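Local coordinates for flavoprotein (Thermotoga maritima, PDB 5V8S) that probably transfers electrons as a flavo-di-iron oxidoreductase, joining a metallo-beta-lactamase-like di-iron domain to a flavodoxin-like domain of an FMN-binding family, at residues Asp34-Tyr39 against Gly71-Glu76; Asn53-Lys58 against Gly241-Lys246; Pro100-Ser105 against Ser178-Gly183. The protein carries 1 engineered substitution. All blocks are in the same frame, centred on the assembly; numbering follows the deposited sequence.

Interaction 1. Residues Asp34-Tyr39 against Gly71-Glu76; sequences DDRIRY and GNYAKE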
loop_
_atom_site.group_PDB
_atom_site.type_symbol
_atom_site.label_atom_id
_atom_site.label_comp_id
_atom_site.label_asym_id
_atom_site.label_seq_id
_atom_site.Cartn_x
_atom_site.Cartn_y
_atom_site.Cartn_z
ATOM N N ASP A 34 -0.901 22.875 7.996
ATOM C CA ASP A 34 -1.740 21.697 8.247
ATOM C C ASP A 34 -0.860 20.607 8.846
ATOM O O ASP A 34 -0.175 19.873 8.129
ATOM C CB ASP A 34 -2.417 21.227 6.963
ATOM C CG ASP A 34 -3.477 20.178 7.215
ATOM O OD1 ASP A 34 -3.561 19.710 8.362
ATOM O OD2 ASP A 34 -4.204 19.828 6.271
ATOM N N ASP A 35 -0.891 20.500 10.167
ATOM C CA ASP A 35 -0.213 19.418 10.869
ATOM C C ASP A 35 -1.163 18.289 11.256
ATOM O O ASP A 35 -0.773 17.403 12.026
ATOM C CB ASP A 35 0.550 19.935 12.093
ATOM C CG ASP A 35 -0.344 20.595 13.114
ATOM O OD1 ASP A 35 -1.542 20.784 12.849
ATOM O OD2 ASP A 35 0.167 20.933 14.202
ATOM N N ARG A 36 -2.397 18.302 10.749
ATOM C CA ARG A 36 -3.341 17.216 10.997
ATOM C C ARG A 36 -3.294 16.170 9.895
ATOM O O ARG A 36 -3.376 14.967 10.175
ATOM C CB ARG A 36 -4.771 17.759 11.121
ATOM C CG ARG A 36 -5.031 18.637 12.345
ATOM C CD ARG A 36 -6.508 19.073 12.416
ATOM N NE ARG A 36 -6.716 20.232 13.283
ATOM C CZ ARG A 36 -7.837 20.949 13.325
ATOM N NH1 ARG A 36 -8.871 20.633 12.550
ATOM N NH2 ARG A 36 -7.930 21.980 14.148
ATOM N N ILE A 37 -3.153 16.610 8.648
ATOM C CA ILE A 37 -3.165 15.700 7.514
ATOM C C ILE A 37 -1.992 14.735 7.620
ATOM O O ILE A 37 -0.897 15.096 8.071
ATOM C CB ILE A 37 -3.135 16.524 6.215
ATOM C CG1 ILE A 37 -3.346 15.636 4.991
ATOM C CG2 ILE A 37 -1.812 17.312 6.092
ATOM C CD1 ILE A 37 -3.846 16.403 3.785
ATOM N N ARG A 38 -2.228 13.488 7.209
ATOM C CA ARG A 38 -1.203 12.449 7.164
ATOM C C ARG A 38 -0.919 11.937 5.760
ATOM O O ARG A 38 0.224 11.541 5.473
ATOM C CB ARG A 38 -1.619 11.247 8.051
ATOM C CG ARG A 38 -1.855 11.656 9.503
ATOM C CD ARG A 38 -2.211 10.481 10.373
ATOM N NE ARG A 38 -1.076 9.594 10.528
ATOM C CZ ARG A 38 -1.177 8.298 10.791
ATOM N NH1 ARG A 38 -2.373 7.730 10.915
ATOM N NH2 ARG A 38 -0.081 7.568 10.917
ATOM N N TYR A 39 -1.918 11.942 4.876
ATOM C CA TYR A 39 -1.813 11.367 3.536
ATOM C C TYR A 39 -2.376 12.383 2.547
ATOM O O TYR A 39 -3.599 12.547 2.451
ATOM C CB TYR A 39 -2.603 10.074 3.454
ATOM C CG TYR A 39 -2.214 9.071 4.536
ATOM C CD1 TYR A 39 -0.964 8.476 4.550
ATOM C CD2 TYR A 39 -3.091 8.774 5.570
ATOM C CE1 TYR A 39 -0.613 7.574 5.551
ATOM C CE2 TYR A 39 -2.747 7.877 6.577
ATOM C CZ TYR A 39 -1.517 7.280 6.554
ATOM O OH TYR A 39 -1.171 6.407 7.545
ATOM N N GLY A 71 -11.166 23.087 3.189
ATOM C CA GLY A 71 -12.480 23.364 3.752
ATOM C C GLY A 71 -12.593 23.152 5.248
ATOM O O GLY A 71 -13.390 23.824 5.907
ATOM N N ASN A 72 -11.842 22.191 5.808
ATOM C CA ASN A 72 -11.897 21.988 7.252
ATOM C C ASN A 72 -11.328 23.163 8.038
ATOM O O ASN A 72 -11.503 23.211 9.260
ATOM C CB ASN A 72 -11.235 20.656 7.668
ATOM C CG ASN A 72 -9.802 20.519 7.180
ATOM O OD1 ASN A 72 -9.470 20.892 6.066
ATOM N ND2 ASN A 72 -8.945 19.952 8.020
ATOM N N TYR A 73 -10.691 24.122 7.361
ATOM C CA TYR A 73 -10.140 25.306 7.998
ATOM C C TYR A 73 -10.869 26.584 7.564
ATOM O O TYR A 73 -10.318 27.683 7.678
ATOM C CB TYR A 73 -8.646 25.393 7.684
ATOM C CG TYR A 73 -7.818 24.244 8.244
ATOM C CD1 TYR A 73 -7.744 24.027 9.608
ATOM C CD2 TYR A 73 -7.106 23.392 7.408
ATOM C CE1 TYR A 73 -6.992 22.985 10.133
ATOM C CE2 TYR A 73 -6.330 22.345 7.924
ATOM C CZ TYR A 73 -6.281 22.149 9.288
ATOM O OH TYR A 73 -5.536 21.108 9.818
ATOM N N ALA A 74 -12.108 26.461 7.075
ATOM C CA ALA A 74 -12.827 27.619 6.536
ATOM C C ALA A 74 -13.116 28.663 7.610
ATOM O O ALA A 74 -13.021 29.869 7.354
ATOM C CB ALA A 74 -14.121 27.162 5.863
ATOM N N LYS A 75 -13.488 28.225 8.812
ATOM C CA LYS A 75 -13.742 29.171 9.893
ATOM C C LYS A 75 -12.473 29.921 10.250
ATOM O O LYS A 75 -12.494 31.145 10.450
ATOM C CB LYS A 75 -14.284 28.432 11.122
ATOM C CG LYS A 75 -14.394 29.294 12.391
ATOM C CD LYS A 75 -14.358 28.450 13.663
ATOM C CE LYS A 75 -13.879 29.271 14.857
ATOM N NZ LYS A 75 -14.741 30.461 15.098
ATOM N N GLU A 76 -11.357 29.196 10.336
ATOM C CA GLU A 76 -10.072 29.822 10.611
ATOM C C GLU A 76 -9.704 30.815 9.513
ATOM O O GLU A 76 -9.150 31.885 9.794
ATOM C CB GLU A 76 -9.001 28.736 10.749
ATOM C CG GLU A 76 -9.119 27.876 12.012
ATOM C CD GLU A 76 -10.019 26.646 11.859
ATOM O OE1 GLU A 76 -10.799 26.558 10.889
ATOM O OE2 GLU A 76 -9.933 25.747 12.727
HETATM O O HOH W 1 -6.528 18.641 6.876
HETATM O O HOH W 2 -10.048 19.014 10.729
HETATM O O HOH W 3 -10.733 23.123 12.037
#
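Three donors grip OD1 of D34, one of them from across the contact: the hydroxyl of Y73, whose OH donates to D34 OD1 at 2.8 Å. The other two are backbone amides of the same loop, R36 N at 3.0 Å and I37 N at 3.1 Å from D34 OD1, and they fold the chain into an Asx turn within an Asx motif. R36 N meets the oxygen nearly along its C-O bond, whereas Y73 OH and I37 N reach it from out of the carboxylate plane. With CG of D34 anti to the backbone N (chi1 -170°), the carboxylate lies beside its own carbonyl carbon, where the following amides can reach it. It meets the Y73 ring at the edge, the two planes 86° apart. OD2 of D34 is held by Y52 OH and by a water that also takes a hydrogen bond from N72 ND2.

R36 runs past the hydroxyl end of Y73 with its chain extended, its CD 3.4 Å from Y73 OH. CE1 of Y73 sits 3.8 Å above the guanidinium plane, over its centre, but the planes are 53° apart, too inclined for a stack. R36 NH1 donates to two waters: one also accepts from N72 ND2, the other donates to N72 O and E76 OE2. E76 OE2 is 4.5 Å from R36 NH2, beyond a salt bridge, so water carries this link; NH2 itself bonds to H12 O.

The contact thus joins the loop leaving strand 26-34 to the start of helix 74-82, with Y73 at the N-cap position. Strand 50-59 lies alongside, Y73 and I37 both packing on Y52, while R36 also touches E305 of the second subunit.

Interaction 2. Residues Asn53-Lys58 against Gly241-Lys246; sequences NAYLVK and GLIWKK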
loop_
_atom_site.group_PDB
_atom_site.type_symbol
_atom_site.label_atom_id
_atom_site.label_comp_id
_atom_site.label_asym_id
_atom_site.label_seq_id
_atom_site.Cartn_x
_atom_site.Cartn_y
_atom_site.Cartn_z
ATOM N N ASN A 53 -1.636 28.357 1.305
ATOM C CA ASN A 53 -1.277 29.770 1.238
ATOM C C ASN A 53 -2.269 30.495 0.341
ATOM O O ASN A 53 -2.425 30.123 -0.823
ATOM C CB ASN A 53 0.108 29.985 0.613
ATOM C CG ASN A 53 1.221 29.187 1.296
ATOM O OD1 ASN A 53 1.117 28.781 2.461
ATOM N ND2 ASN A 53 2.308 28.974 0.559
ATOM N N ALA A 54 -2.922 31.521 0.874
ATOM C CA ALA A 54 -3.763 32.415 0.094
ATOM C C ALA A 54 -3.194 33.819 0.206
ATOM O O ALA A 54 -2.375 34.092 1.079
ATOM C CB ALA A 54 -5.197 32.384 0.627
ATOM N N TYR A 55 -3.625 34.710 -0.687
ATOM C CA TYR A 55 -3.036 36.040 -0.757
ATOM C C TYR A 55 -4.132 37.083 -0.891
ATOM O O TYR A 55 -5.172 36.829 -1.506
ATOM C CB TYR A 55 -2.067 36.169 -1.943
ATOM C CG TYR A 55 -0.938 35.165 -1.838
ATOM C CD1 TYR A 55 -1.084 33.877 -2.341
ATOM C CD2 TYR A 55 0.247 35.478 -1.195
ATOM C CE1 TYR A 55 -0.073 32.932 -2.214
ATOM C CE2 TYR A 55 1.261 34.548 -1.071
ATOM C CZ TYR A 55 1.100 33.283 -1.580
ATOM O OH TYR A 55 2.133 32.389 -1.443
ATOM N N LEU A 56 -3.878 38.272 -0.338
ATOM C CA LEU A 56 -4.779 39.408 -0.493
ATOM C C LEU A 56 -3.993 40.589 -1.048
ATOM O O LEU A 56 -2.970 40.983 -0.475
ATOM C CB LEU A 56 -5.423 39.801 0.842
ATOM C CG LEU A 56 -6.408 40.976 0.740
ATOM C CD1 LEU A 56 -7.715 40.511 0.115
ATOM C CD2 LEU A 56 -6.655 41.607 2.099
ATOM N N VAL A 57 -4.483 41.159 -2.148
ATOM C CA VAL A 57 -3.864 42.323 -2.771
ATOM C C VAL A 57 -4.807 43.493 -2.545
ATOM O O VAL A 57 -5.935 43.478 -3.035
ATOM C CB VAL A 57 -3.602 42.120 -4.276
ATOM C CG1 VAL A 57 -2.695 43.233 -4.804
ATOM C CG2 VAL A 57 -2.985 40.749 -4.546
ATOM N N LYS A 58 -4.351 44.502 -1.806
ATOM C CA LYS A 58 -5.166 45.670 -1.506
ATOM C C LYS A 58 -4.735 46.793 -2.432
ATOM O O LYS A 58 -3.584 47.238 -2.381
ATOM C CB LYS A 58 -5.018 46.073 -0.040
ATOM C CG LYS A 58 -5.472 44.962 0.906
ATOM C CD LYS A 58 -5.500 45.404 2.368
ATOM C CE LYS A 58 -6.790 46.128 2.729
ATOM N NZ LYS A 58 -6.833 46.501 4.188
ATOM N N GLY A 241 3.858 25.780 0.835
ATOM C CA GLY A 241 5.278 25.908 1.149
ATOM C C GLY A 241 5.785 27.345 1.120
ATOM O O GLY A 241 5.053 28.304 1.362
ATOM N N LEU A 242 7.076 27.471 0.826
ATOM C CA LEU A 242 7.767 28.745 0.889
ATOM C C LEU A 242 7.374 29.666 -0.260
ATOM O O LEU A 242 7.088 29.231 -1.380
ATOM C CB LEU A 242 9.265 28.498 0.798
ATOM C CG LEU A 242 10.004 27.969 2.029
ATOM C CD1 LEU A 242 11.491 28.102 1.761
ATOM C CD2 LEU A 242 9.612 28.702 3.323
ATOM N N ILE A 243 7.440 30.968 0.028
ATOM C CA ILE A 243 7.386 32.035 -0.965
ATOM C C ILE A 243 8.813 32.338 -1.385
ATOM O O ILE A 243 9.730 32.291 -0.556
ATOM C CB ILE A 243 6.723 33.276 -0.346
ATOM C CG1 ILE A 243 5.265 32.973 -0.034
ATOM C CG2 ILE A 243 6.868 34.507 -1.237
ATOM C CD1 ILE A 243 4.706 33.869 1.023
ATOM N N TRP A 244 9.006 32.661 -2.658
ATOM C CA TRP A 244 10.335 32.923 -3.205
ATOM C C TRP A 244 10.419 34.380 -3.649
ATOM O O TRP A 244 9.923 34.743 -4.718
ATOM C CB TRP A 244 10.643 31.952 -4.339
ATOM C CG TRP A 244 10.681 30.529 -3.857
ATOM C CD1 TRP A 244 9.615 29.753 -3.473
ATOM C CD2 TRP A 244 11.850 29.717 -3.674
ATOM N NE1 TRP A 244 10.060 28.511 -3.080
ATOM C CE2 TRP A 244 11.424 28.463 -3.201
ATOM C CE3 TRP A 244 13.211 29.924 -3.889
ATOM C CZ2 TRP A 244 12.318 27.427 -2.928
ATOM C CZ3 TRP A 244 14.099 28.899 -3.612
ATOM C CH2 TRP A 244 13.647 27.663 -3.143
ATOM N N LYS A 245 11.041 35.200 -2.811
ATOM C CA LYS A 245 11.276 36.608 -3.093
ATOM C C LYS A 245 12.720 36.927 -3.438
ATOM O O LYS A 245 12.976 37.886 -4.169
ATOM C CB LYS A 245 10.863 37.447 -1.876
ATOM C CG LYS A 245 9.357 37.573 -1.707
ATOM C CD LYS A 245 8.963 38.112 -0.327
ATOM C CE LYS A 245 9.440 39.526 -0.094
ATOM N NZ LYS A 245 9.017 40.027 1.259
ATOM N N LYS A 246 13.671 36.146 -2.941
ATOM C CA LYS A 246 15.072 36.429 -3.209
ATOM C C LYS A 246 15.523 35.813 -4.531
ATOM O O LYS A 246 16.208 36.469 -5.319
ATOM C CB LYS A 246 15.899 35.937 -2.025
ATOM C CG LYS A 246 17.409 35.918 -2.222
ATOM C CD LYS A 246 18.096 35.425 -0.948
ATOM C CE LYS A 246 19.227 34.461 -1.253
ATOM N NZ LYS A 246 19.778 33.793 -0.021
#
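N53, I243 and Y55 carry this buried contact, with the backbone of G241 as the polar partner. The side-chain amide of N53 donates from ND2 to G241 O at 2.9 Å, with an N-H...O angle of 151°. The donor is tilted 30° from the carbonyl plane of G241, and the acceptor lies slightly out of the asparagine's amide plane. ND2 also bonds to P238 O and OD1 to S51 OG, so both ends of the amide have partners and its rotation is fixed. S51 OG bonds in turn to G241 N, bringing both polar backbone atoms of the glycine into one network. G241 has a positive phi, a conformation that favours glycine.

Two residues along the strand, Y55 has CG anti to its carbonyl carbon (chi1 -59°), which sends the ring toward I243; the two side chains come from opposite directions. The hydroxyl rests against the ethyl arm of the isoleucine, with Y55 OH 3.5 Å from I243 CG1. The methyl at the end of that arm lies at the ring edge, CD1 of I243 being 4.1 Å from Y55 CE2. Y55 OH bonds to P238 O, the same carbonyl that N53 ND2 uses, while the ring also meets F177 edge-to-face.

Strand 50-59 of the seven-stranded sheet is thereby tied to the loop leaving strand 235-238 of the five-stranded sheet. Two facing mixed sheets are characteristic of the metallo-beta-lactamase fold, and the loop tethered here carries the iron ligand H240 immediately before G241.

Interaction 3. Residues Pro100-Ser105 against Ser178-Gly183; sequences PDDSGS and SCDVGG. Engineered in segment 100-105: D102 (natural residue His). With FEO (mu-oxo-diiron), chain C.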
loop_
_atom_site.group_PDB
_atom_site.type_symbol
_atom_site.label_atom_id
_atom_site.label_comp_id
_atom_site.label_asym_id
_atom_site.label_seq_id
_atom_site.Cartn_x
_atom_site.Cartn_y
_atom_site.Cartn_z
ATOM N N PRO A 100 -10.051 21.233 -3.840
ATOM C CA PRO A 100 -10.523 21.744 -2.543
ATOM C C PRO A 100 -9.468 22.013 -1.491
ATOM O O PRO A 100 -9.818 22.620 -0.474
ATOM C CB PRO A 100 -11.527 20.688 -2.089
ATOM C CG PRO A 100 -12.066 20.154 -3.361
ATOM C CD PRO A 100 -10.905 20.119 -4.307
ATOM N N ASP A 101 -8.210 21.580 -1.649
ATOM C CA ASP A 101 -7.201 22.024 -0.693
ATOM C C ASP A 101 -6.924 23.516 -0.809
ATOM O O ASP A 101 -6.506 24.143 0.168
ATOM C CB ASP A 101 -5.889 21.257 -0.847
ATOM C CG ASP A 101 -5.275 21.373 -2.230
ATOM O OD1 ASP A 101 -5.981 21.194 -3.235
ATOM O OD2 ASP A 101 -4.056 21.642 -2.325
ATOM N N ASP A 102 -7.166 24.087 -1.975
ATOM C CA ASP A 102 -7.018 25.513 -2.190
ATOM C C ASP A 102 -8.348 26.260 -2.302
ATOM O O ASP A 102 -8.369 27.467 -2.053
ATOM C CB ASP A 102 -6.102 25.751 -3.412
ATOM C CG ASP A 102 -4.645 25.173 -3.180
ATOM O OD1 ASP A 102 -3.931 25.670 -2.266
ATOM O OD2 ASP A 102 -4.199 24.216 -3.866
ATOM N N SER A 103 -9.464 25.571 -2.584
ATOM C CA SER A 103 -10.759 26.225 -2.806
ATOM C C SER A 103 -11.814 25.912 -1.752
ATOM O O SER A 103 -12.931 26.442 -1.840
ATOM C CB SER A 103 -11.319 25.836 -4.178
ATOM O OG SER A 103 -11.765 24.490 -4.193
ATOM N N GLY A 104 -11.510 25.061 -0.772
ATOM C CA GLY A 104 -12.558 24.579 0.110
ATOM C C GLY A 104 -13.196 25.665 0.954
ATOM O O GLY A 104 -14.338 25.513 1.415
ATOM N N SER A 105 -12.463 26.752 1.200
ATOM C CA SER A 105 -12.958 27.893 1.963
ATOM C C SER A 105 -13.806 28.848 1.142
ATOM O O SER A 105 -14.366 29.784 1.718
ATOM C CB SER A 105 -11.774 28.670 2.551
ATOM O OG SER A 105 -10.829 29.035 1.551
ATOM N N SER A 178 1.062 31.378 -8.179
ATOM C CA SER A 178 1.166 30.189 -9.002
ATOM C C SER A 178 0.454 28.971 -8.435
ATOM O O SER A 178 0.482 27.919 -9.074
ATOM C CB SER A 178 2.643 29.849 -9.226
ATOM O OG SER A 178 3.320 29.751 -7.994
ATOM N N CYS A 179 -0.157 29.075 -7.257
ATOM C CA CYS A 179 -0.880 27.969 -6.632
ATOM C C CYS A 179 -0.028 26.694 -6.559
ATOM O O CYS A 179 1.026 26.722 -5.941
ATOM C CB CYS A 179 -2.248 27.750 -7.276
ATOM S SG CYS A 179 -3.371 26.898 -6.152
ATOM N N ASP A 180 -0.427 25.574 -7.176
ATOM C CA ASP A 180 0.372 24.349 -7.026
ATOM C C ASP A 180 1.716 24.425 -7.722
ATOM O O ASP A 180 2.633 23.679 -7.344
ATOM C CB ASP A 180 -0.334 23.121 -7.600
ATOM C CG ASP A 180 -1.509 22.638 -6.751
ATOM O OD1 ASP A 180 -1.711 23.159 -5.633
ATOM O OD2 ASP A 180 -2.246 21.744 -7.218
ATOM N N VAL A 181 1.854 25.282 -8.726
ATOM C CA VAL A 181 3.095 25.399 -9.478
ATOM C C VAL A 181 4.110 26.099 -8.579
ATOM O O VAL A 181 3.957 27.275 -8.244
ATOM C CB VAL A 181 2.877 26.156 -10.792
ATOM C CG1 VAL A 181 4.192 26.309 -11.542
ATOM C CG2 VAL A 181 1.844 25.441 -11.658
ATOM N N GLY A 182 5.145 25.379 -8.173
ATOM C CA GLY A 182 6.126 25.917 -7.254
ATOM C C GLY A 182 5.883 25.569 -5.805
ATOM O O GLY A 182 6.639 26.027 -4.934
ATOM N N GLY A 183 4.887 24.730 -5.521
ATOM C CA GLY A 183 4.637 24.312 -4.162
ATOM C C GLY A 183 5.587 23.226 -3.690
ATOM O O GLY A 183 6.343 22.652 -4.458
HETATM FE FE1 FEO C . -3.899 20.574 -6.758
HETATM FE FE2 FEO C . -2.873 22.333 -4.024
HETATM O O FEO C . -4.139 21.522 -5.153
HETATM O O HOH W 4 -2.711 19.300 -5.404
HETATM O O HOH W 5 -1.665 20.412 -4.168
#
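Metal coordination joins D101 and D102 to D180 across the mu-oxo-diiron cluster. D180 bridges the irons: its OD2 is 2.1 Å from FE1 and its OD1 2.1 Å from FE2. D101 OD2, at 2.2 Å, and the engineered D102 OD2, at 2.3 Å, bind FE2 through one oxygen each. The side chain of D101 leaves the backbone between N and the carbonyl carbon (chi1 58°), which carries its carboxylate to the cluster. H240 adds to FE2, while H97, E99 and H163 bind FE1. Each iron also carries a modelled water, but the two sit too close together for both to be certain.

Close oxygen pairs accompany this coordination. D102 OD2 lies 3.2 Å from D180 OD1 and 3.0 Å from D101 OD2; neither pair is a hydrogen bond, all three oxygens being ligands of FE2.

Packing is limited to the cysteine: C179 SG approaches D102 OD2 at 3.6 Å and lies against the same carboxylate. Backbone turns shape the second side, a type II' turn from S178 to V181 overlapping a type II turn from D180 to G183.

The contact is therefore held chiefly by metal: D101, D102 and D180 can lie this close because their oxygens share an iron. With the oxo atom, D180 spans both irons and ties the 178-183 turn to each, whereas 100-105 supplies ligands to FE2 alone.

In the fold
All three interactions lie in the metallo-beta-lactamase-like part of the chain, none in the five-stranded parallel, flavodoxin-like sheet. Interaction 1 closes before interaction 3 opens, and their centres are about 13 Å apart; they touch where A74 CB packs on S105 CA. The segments of interactions 1 and 2 alternate along the chain, with centres about 19 Å apart. Interaction 3 falls within the long span between strand 50-59 and the loop 241-246, its centre about 12 Å from that of interaction 2. Strand 50-59 borders interaction 1 and supplies interaction 2, whereas interaction 3 holds the cluster. Interactions 1 and 3 also touch the second subunit, placing the di-iron site near the subunit interface.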